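Local atomic coordinates of uncharacterized protein (Staphylococcus aureus subsp. aureus Mu50, PDB entry 4QXZ), a protein that is of unknown function but folds into a beta-barrel core resembling type VI secretion system proteins, joined to a pair of helices. Residues G57-I62 with S113-C118; L82-V87 with A96-T101. One frame throughout, in Å; residues are numbered along the deposited sequence.

Overall arrangement
Both contacts are antiparallel strand pairs in the beta-barrel core, and their centres lie about 10 Å apart. Contact 2 is a hairpin (82-87 with 96-101) close to the centre of the chain; contact 1 joins 57-62 to 113-118, strands far apart in sequence, whose intervening chain includes the whole hairpin. The two meet where strands 96-107 and 111-121 run side by side in the curled sheet: Glu117 N probably donates to Thr101 O at 2.9 Å. On the face shared with Trp58, Cys118 SG packs 3.6 Å from Ser100 CB and Cys118 CB 3.6 Å from Phe98 CD2, while the rings of Trp58 and Phe98 meet edge-to-face.

Contact 1 (G57-I62 with S113-C118)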
ATOM      1  N   GLY A  57     -11.947   2.147  11.650  1.00 48.33           N
ATOM      2  CA  GLY A  57     -12.208   2.589  10.297  1.00 49.13           C
ATOM      3  C   GLY A  57     -10.976   2.415   9.432  1.00 49.13           C
ATOM      4  O   GLY A  57     -10.412   1.319   9.350  1.00 45.35           O
ATOM      5  N   TRP A  58     -10.578   3.491   8.759  1.00 45.79           N
ATOM      6  CA  TRP A  58      -9.401   3.465   7.904  1.00 46.27           C
ATOM      7  C   TRP A  58      -8.554   4.694   8.176  1.00 45.01           C
ATOM      8  O   TRP A  58      -9.067   5.717   8.631  1.00 41.30           O
ATOM      9  CB  TRP A  58      -9.790   3.465   6.429  1.00 47.28           C
ATOM     10  CG  TRP A  58     -10.680   2.380   5.993  1.00 46.79           C
ATOM     11  CD1 TRP A  58     -11.940   2.138   6.412  1.00 45.40           C
ATOM     12  CD2 TRP A  58     -10.390   1.396   4.989  1.00 52.13           C
ATOM     13  NE1 TRP A  58     -12.458   1.045   5.755  1.00 46.23           N
ATOM     14  CE2 TRP A  58     -11.527   0.568   4.876  1.00 49.76           C
ATOM     15  CE3 TRP A  58      -9.271   1.123   4.185  1.00 54.17           C
ATOM     16  CZ2 TRP A  58     -11.588  -0.509   3.982  1.00 53.06           C
ATOM     17  CZ3 TRP A  58      -9.329   0.056   3.287  1.00 56.30           C
ATOM     18  CH2 TRP A  58     -10.485  -0.747   3.194  1.00 57.40           C
ATOM     19  N   LEU A  59      -7.260   4.593   7.881  1.00 46.05           N
ATOM     20  CA  LEU A  59      -6.329   5.692   8.108  1.00 48.52           C
ATOM     21  C   LEU A  59      -5.675   6.021   6.792  1.00 45.51           C
ATOM     22  O   LEU A  59      -5.103   5.138   6.161  1.00 44.09           O
ATOM     23  CB  LEU A  59      -5.270   5.284   9.127  1.00 53.20           C
ATOM     24  CG  LEU A  59      -4.671   6.392   9.999  1.00 58.70           C
ATOM     25  CD1 LEU A  59      -5.746   7.174  10.751  1.00 59.34           C
ATOM     26  CD2 LEU A  59      -3.681   5.776  10.981  1.00 61.80           C
ATOM     27  N   LEU A  60      -5.798   7.277   6.364  1.00 44.19           N
ATOM     28  CA  LEU A  60      -5.216   7.726   5.099  1.00 43.05           C
ATOM     29  C   LEU A  60      -4.099   8.681   5.437  1.00 41.48           C
ATOM     30  O   LEU A  60      -4.309   9.628   6.197  1.00 41.13           O
ATOM     31  CB  LEU A  60      -6.258   8.428   4.219  1.00 43.63           C
ATOM     32  CG  LEU A  60      -5.761   9.199   2.964  1.00 43.44           C
ATOM     33  CD1 LEU A  60      -5.233   8.235   1.923  1.00 40.02           C
ATOM     34  CD2 LEU A  60      -6.835  10.098   2.349  1.00 42.35           C
ATOM     35  N   GLU A  61      -2.912   8.409   4.899  1.00 43.47           N
ATOM     36  CA  GLU A  61      -1.774   9.327   5.017  1.00 45.65           C
ATOM     37  C   GLU A  61      -1.331   9.731   3.625  1.00 44.47           C
ATOM     38  O   GLU A  61      -1.059   8.865   2.787  1.00 44.40           O
ATOM     39  CB  GLU A  61      -0.611   8.687   5.772  1.00 49.68           C
ATOM     40  CG  GLU A  61       0.461   9.701   6.195  1.00 57.28           C
ATOM     41  CD  GLU A  61       1.553   9.127   7.109  1.00 60.52           C
ATOM     42  OE1 GLU A  61       1.234   8.324   8.006  1.00 58.72           O
ATOM     43  OE2 GLU A  61       2.743   9.498   6.940  1.00 65.03           O
ATOM     44  N   ILE A  62      -1.283  11.038   3.376  1.00 39.80           N
ATOM     45  CA  ILE A  62      -0.842  11.553   2.086  1.00 39.95           C
ATOM     46  C   ILE A  62       0.202  12.628   2.273  1.00 40.11           C
ATOM     47  O   ILE A  62       0.261  13.275   3.319  1.00 39.51           O
ATOM     48  CB  ILE A  62      -2.002  12.163   1.261  1.00 40.32           C
ATOM     49  CG1 ILE A  62      -2.709  13.279   2.041  1.00 39.78           C
ATOM     50  CG2 ILE A  62      -2.997  11.094   0.872  1.00 40.38           C
ATOM     51  CD1 ILE A  62      -3.787  13.982   1.260  1.00 40.20           C
ATOM     52  N   SER A 113       2.395  16.594   5.262  1.00 48.98           N
ATOM     53  CA  SER A 113       1.884  15.247   5.469  1.00 50.96           C
ATOM     54  C   SER A 113       0.603  15.287   6.323  1.00 49.53           C
ATOM     55  O   SER A 113       0.585  15.838   7.428  1.00 47.50           O
ATOM     56  CB  SER A 113       2.943  14.391   6.153  1.00 50.47           C
ATOM     57  OG  SER A 113       2.322  13.367   6.889  1.00 59.90           O
ATOM     58  N   ILE A 114      -0.464  14.688   5.805  1.00 45.89           N
ATOM     59  CA  ILE A 114      -1.757  14.754   6.461  1.00 44.78           C
ATOM     60  C   ILE A 114      -2.319  13.370   6.665  1.00 44.62           C
ATOM     61  O   ILE A 114      -2.439  12.602   5.706  1.00 46.47           O
ATOM     62  CB  ILE A 114      -2.777  15.555   5.631  1.00 44.49           C
ATOM     63  CG1 ILE A 114      -2.167  16.873   5.160  1.00 41.75           C
ATOM     64  CG2 ILE A 114      -4.029  15.817   6.452  1.00 42.71           C
ATOM     65  CD1 ILE A 114      -2.979  17.555   4.093  1.00 42.74           C
ATOM     66  N   VAL A 115      -2.678  13.077   7.914  1.00 44.39           N
ATOM     67  CA  VAL A 115      -3.365  11.847   8.293  1.00 42.84           C
ATOM     68  C   VAL A 115      -4.855  12.156   8.449  1.00 40.48           C
ATOM     69  O   VAL A 115      -5.216  13.129   9.114  1.00 39.12           O
ATOM     70  CB  VAL A 115      -2.786  11.310   9.620  1.00 47.07           C
ATOM     71  CG1 VAL A 115      -3.598  10.127  10.151  1.00 48.43           C
ATOM     72  CG2 VAL A 115      -1.322  10.909   9.436  1.00 46.50           C
ATOM     73  N   PHE A 116      -5.716  11.346   7.836  1.00 39.34           N
ATOM     74  CA  PHE A 116      -7.179  11.483   7.999  1.00 39.02           C
ATOM     75  C   PHE A 116      -7.752  10.282   8.693  1.00 40.21           C
ATOM     76  O   PHE A 116      -7.294   9.179   8.458  1.00 41.09           O
ATOM     77  CB  PHE A 116      -7.904  11.561   6.653  1.00 38.29           C
ATOM     78  CG  PHE A 116      -7.404  12.641   5.748  1.00 36.59           C
ATOM     79  CD1 PHE A 116      -6.219  12.488   5.065  1.00 37.13           C
ATOM     80  CD2 PHE A 116      -8.130  13.796   5.572  1.00 36.02           C
ATOM     81  CE1 PHE A 116      -5.761  13.480   4.234  1.00 38.61           C
ATOM     82  CE2 PHE A 116      -7.687  14.796   4.750  1.00 34.71           C
ATOM     83  CZ  PHE A 116      -6.497  14.639   4.076  1.00 38.06           C
ATOM     84  N   GLU A 117      -8.793  10.499   9.494  1.00 44.42           N
ATOM     85  CA  GLU A 117      -9.598   9.408  10.053  1.00 46.64           C
ATOM     86  C   GLU A 117     -10.795   9.147   9.134  1.00 43.71           C
ATOM     87  O   GLU A 117     -11.649  10.004   8.977  1.00 42.63           O
ATOM     88  CB  GLU A 117     -10.088   9.774  11.456  1.00 53.74           C
ATOM     89  CG  GLU A 117     -10.766   8.627  12.204  1.00 60.33           C
ATOM     90  CD  GLU A 117     -11.599   9.101  13.400  1.00 68.52           C
ATOM     91  OE1 GLU A 117     -11.039   9.832  14.259  1.00 70.46           O
ATOM     92  OE2 GLU A 117     -12.810   8.739  13.486  1.00 64.60           O
ATOM     93  N   CYS A 118     -10.867   7.957   8.554  1.00 39.93           N
ATOM     94  CA  CYS A 118     -11.808   7.678   7.499  1.00 39.97           C
ATOM     95  C   CYS A 118     -12.761   6.568   7.879  1.00 40.76           C
ATOM     96  O   CYS A 118     -12.386   5.647   8.598  1.00 44.17           O
ATOM     97  CB  CYS A 118     -11.044   7.282   6.231  1.00 41.91           C
ATOM     98  SG  CYS A 118      -9.970   8.593   5.609  1.00 43.07           S
TER
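The Phe116 ring turns its edge to strand 57-62: Leu60 O and Ile62 CG1 lie at that edge in the ring plane, and Ile62 CD1 comes within 3.6 Å of Phe116 CE1. The ring also meets that of Phe29, with the planes at about 45°. The Trp58 indole leads away from strand 113-118, with Cys118 O at its edge, near its plane; Trp58 CB packs against Cys118 CB, while Cys118 SG lies 4.0 Å from Leu60 CB. Ile62 reaches the Phe116 edge because its CG1 sits between backbone N and carbonyl carbon (chi1 57°), the side chain crossing Phe116 obliquely. Leu60 instead runs alongside, Leu60 CD2 lying 3.7 Å from Phe116 CD1. On the face bearing Leu59, Glu61 and Val115, the valine branches divide their work: Val115 CG1 meets Leu59 CD1 at 3.7 Å and CG2 lies beside the Glu61 chain. Six backbone hydrogen bonds join Trp58 to Cys118, Leu60 to Phe116 and Ile62 to Ile114, the Phe116 N to Leu60 O bond being 2.8 Å long. Leu60 O also receives a CA-H...O contact from Val115 CA at 3.2 Å. The chemistry is thus two-sided: aromatic and aliphatic groups with a thiol line one face, reaching Ala26 and Phe29 of strand 23-32, whereas the other, with Glu61 and Glu117 beside Leu59 and Val115, is partly exposed, consistent with a barrel wall.

Contact 2 (L82-V87 with A96-T101); sequences LDIRVV and ALFEST
Ile84 and Phe98 meet at the middle of an antiparallel beta hairpin that forms part of the barrel wall. Its backbone hydrogen bonds are reciprocal, joining Leu82 to Ser100, Ile84 to Phe98 and Val86 to Ala96; Leu82 N to Ser100 O measures 2.7 Å. Apolar packing fills one face. Ile84 CG1 lies 3.6 Å from Phe98 CB, while Val86 crosses the Phe98 side chain at about a right angle and brings Val86 CG2 to 3.8 Å from Phe98 CD1. At the other end of this row Ile84 CD1 packs against Ser100 OG. Beyond the hairpin, Phe98 also touches Cys118 and Ile120. The opposite face carries Asp83, Arg85 and Glu99 together with Leu97. The Arg85 chain bends at chi2 (-69°), laying Arg85 CD 3.5 Å from Leu97 CD2 and turning the guanidinium back along its own strand to Asp83. Asp83 OD1 is also hydrogen-bonded to Tyr121 OH of strand 111-121; bonds from Lys158 N to Asp83 OD2 and from Arg85 NH2 to Ser155 O tie this face to the C-terminal region. The salt bridge is end-on: Arg85 NH2 meets Asp83 OD2 at 2.9 Å, and Arg85 NH1 approaches Asp83 OD1 at 3.1 Å from above the carboxylate plane, 73° out of it.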
ATOM      1  N   LEU A  82     -15.411  15.719   5.877  1.00 44.02           N
ATOM      2  CA  LEU A  82     -14.975  15.824   4.478  1.00 44.09           C
ATOM      3  C   LEU A  82     -15.422  14.604   3.690  1.00 41.64           C
ATOM      4  O   LEU A  82     -15.246  13.482   4.143  1.00 49.42           O
ATOM      5  CB  LEU A  82     -13.448  15.952   4.399  1.00 41.67           C
ATOM      6  CG  LEU A  82     -12.833  17.173   5.080  1.00 39.64           C
ATOM      7  CD1 LEU A  82     -11.322  17.049   5.137  1.00 41.74           C
ATOM      8  CD2 LEU A  82     -13.221  18.442   4.351  1.00 38.98           C
ATOM      9  N   ASP A  83     -16.022  14.841   2.528  1.00 39.44           N
ATOM     10  CA  ASP A  83     -16.479  13.785   1.641  1.00 38.14           C
ATOM     11  C   ASP A  83     -15.381  13.565   0.592  1.00 35.29           C
ATOM     12  O   ASP A  83     -15.169  14.385  -0.321  1.00 33.63           O
ATOM     13  CB  ASP A  83     -17.801  14.188   0.980  1.00 36.09           C
ATOM     14  CG  ASP A  83     -18.551  13.009   0.339  1.00 38.26           C
ATOM     15  OD1 ASP A  83     -18.347  11.828   0.725  1.00 38.86           O
ATOM     16  OD2 ASP A  83     -19.393  13.274  -0.554  1.00 39.19           O
ATOM     17  N   ILE A  84     -14.678  12.457   0.729  1.00 34.12           N
ATOM     18  CA  ILE A  84     -13.480  12.240  -0.076  1.00 34.70           C
ATOM     19  C   ILE A  84     -13.578  11.017  -0.975  1.00 36.23           C
ATOM     20  O   ILE A  84     -14.362  10.089  -0.719  1.00 37.28           O
ATOM     21  CB  ILE A  84     -12.209  12.138   0.787  1.00 32.35           C
ATOM     22  CG1 ILE A  84     -12.184  10.855   1.612  1.00 32.00           C
ATOM     23  CG2 ILE A  84     -12.086  13.341   1.697  1.00 32.52           C
ATOM     24  CD1 ILE A  84     -10.861  10.623   2.340  1.00 30.07           C
ATOM     25  N   ARG A  85     -12.789  11.070  -2.044  1.00 35.89           N
ATOM     26  CA  ARG A  85     -12.669   9.996  -3.008  1.00 35.20           C
ATOM     27  C   ARG A  85     -11.211   9.578  -3.022  1.00 36.11           C
ATOM     28  O   ARG A  85     -10.322  10.419  -3.140  1.00 37.25           O
ATOM     29  CB  ARG A  85     -13.053  10.486  -4.394  1.00 33.70           C
ATOM     30  CG  ARG A  85     -14.405  11.141  -4.469  1.00 33.70           C
ATOM     31  CD  ARG A  85     -15.530  10.136  -4.263  1.00 33.68           C
ATOM     32  NE  ARG A  85     -16.807  10.816  -4.094  1.00 31.46           N
ATOM     33  CZ  ARG A  85     -17.356  11.163  -2.933  1.00 32.35           C
ATOM     34  NH1 ARG A  85     -16.765  10.902  -1.768  1.00 34.46           N
ATOM     35  NH2 ARG A  85     -18.520  11.793  -2.943  1.00 33.66           N
ATOM     36  N   VAL A  86     -10.968   8.280  -2.890  1.00 38.34           N
ATOM     37  CA  VAL A  86      -9.604   7.739  -2.880  1.00 39.98           C
ATOM     38  C   VAL A  86      -9.500   6.606  -3.921  1.00 41.16           C
ATOM     39  O   VAL A  86     -10.266   5.630  -3.869  1.00 38.50           O
ATOM     40  CB  VAL A  86      -9.226   7.205  -1.483  1.00 38.74           C
ATOM     41  CG1 VAL A  86      -7.749   6.839  -1.435  1.00 39.35           C
ATOM     42  CG2 VAL A  86      -9.581   8.214  -0.397  1.00 37.63           C
ATOM     43  N   VAL A  87      -8.586   6.770  -4.876  1.00 41.18           N
ATOM     44  CA  VAL A  87      -8.349   5.769  -5.916  1.00 42.17           C
ATOM     45  C   VAL A  87      -7.158   4.938  -5.480  1.00 45.37           C
ATOM     46  O   VAL A  87      -6.122   5.485  -5.059  1.00 44.13           O
ATOM     47  CB  VAL A  87      -8.065   6.425  -7.259  1.00 42.60           C
ATOM     48  CG1 VAL A  87      -7.877   5.386  -8.345  1.00 46.31           C
ATOM     49  CG2 VAL A  87      -9.201   7.369  -7.623  1.00 43.53           C
ATOM     50  N   ALA A  96     -12.897   4.727  -4.062  1.00 39.56           N
ATOM     51  CA  ALA A  96     -13.646   4.373  -2.878  1.00 39.53           C
ATOM     52  C   ALA A  96     -14.163   5.657  -2.207  1.00 39.53           C
ATOM     53  O   ALA A  96     -13.591   6.734  -2.350  1.00 37.46           O
ATOM     54  CB  ALA A  96     -12.782   3.573  -1.916  1.00 40.23           C
ATOM     55  N   LEU A  97     -15.258   5.529  -1.474  1.00 40.59           N
ATOM     56  CA  LEU A  97     -15.941   6.681  -0.923  1.00 41.77           C
ATOM     57  C   LEU A  97     -15.749   6.671   0.588  1.00 40.20           C
ATOM     58  O   LEU A  97     -16.020   5.662   1.221  1.00 39.20           O
ATOM     59  CB  LEU A  97     -17.422   6.620  -1.278  1.00 43.08           C
ATOM     60  CG  LEU A  97     -17.780   6.165  -2.706  1.00 45.72           C
ATOM     61  CD1 LEU A  97     -19.288   6.148  -2.881  1.00 46.01           C
ATOM     62  CD2 LEU A  97     -17.153   7.058  -3.759  1.00 46.86           C
ATOM     63  N   PHE A  98     -15.254   7.777   1.154  1.00 40.63           N
ATOM     64  CA  PHE A  98     -15.114   7.905   2.601  1.00 40.70           C
ATOM     65  C   PHE A  98     -15.656   9.218   3.128  1.00 40.99           C
ATOM     66  O   PHE A  98     -15.704  10.232   2.428  1.00 40.03           O
ATOM     67  CB  PHE A  98     -13.659   7.839   3.032  1.00 39.02           C
ATOM     68  CG  PHE A  98     -12.957   6.587   2.643  1.00 40.18           C
ATOM     69  CD1 PHE A  98     -12.421   6.448   1.376  1.00 40.63           C
ATOM     70  CD2 PHE A  98     -12.792   5.565   3.555  1.00 39.71           C
ATOM     71  CE1 PHE A  98     -11.765   5.296   1.012  1.00 41.56           C
ATOM     72  CE2 PHE A  98     -12.128   4.415   3.204  1.00 40.46           C
ATOM     73  CZ  PHE A  98     -11.609   4.279   1.932  1.00 41.64           C
ATOM     74  N   GLU A  99     -16.033   9.184   4.396  1.00 44.45           N
ATOM     75  CA  GLU A  99     -16.327  10.385   5.147  1.00 47.99           C
ATOM     76  C   GLU A  99     -15.197  10.494   6.156  1.00 43.84           C
ATOM     77  O   GLU A  99     -14.935   9.531   6.894  1.00 40.06           O
ATOM     78  CB  GLU A  99     -17.689  10.277   5.845  1.00 51.83           C
ATOM     79  CG  GLU A  99     -18.107  11.538   6.603  1.00 63.09           C
ATOM     80  CD  GLU A  99     -19.497  11.439   7.261  1.00 73.23           C
ATOM     81  OE1 GLU A  99     -20.107  10.346   7.141  1.00 72.39           O
ATOM     82  OE2 GLU A  99     -19.987  12.427   7.891  1.00 69.73           O
ATOM     83  N   SER A 100     -14.532  11.651   6.199  1.00 41.06           N
ATOM     84  CA  SER A 100     -13.369  11.788   7.065  1.00 42.10           C
ATOM     85  C   SER A 100     -13.156  13.154   7.708  1.00 43.32           C
ATOM     86  O   SER A 100     -13.767  14.171   7.311  1.00 43.34           O
ATOM     87  CB  SER A 100     -12.102  11.402   6.280  1.00 43.13           C
ATOM     88  OG  SER A 100     -11.809  12.355   5.289  1.00 42.67           O
ATOM     89  N   THR A 101     -12.260  13.147   8.702  1.00 42.85           N
ATOM     90  CA  THR A 101     -11.765  14.360   9.363  1.00 44.03           C
ATOM     91  C   THR A 101     -10.242  14.349   9.419  1.00 45.93           C
ATOM     92  O   THR A 101      -9.613  13.275   9.504  1.00 45.87           O
ATOM     93  CB  THR A 101     -12.283  14.458  10.809  1.00 44.98           C
ATOM     94  OG1 THR A 101     -11.991  13.235  11.480  1.00 46.05           O
ATOM     95  CG2 THR A 101     -13.796  14.673  10.844  1.00 47.09           C
TER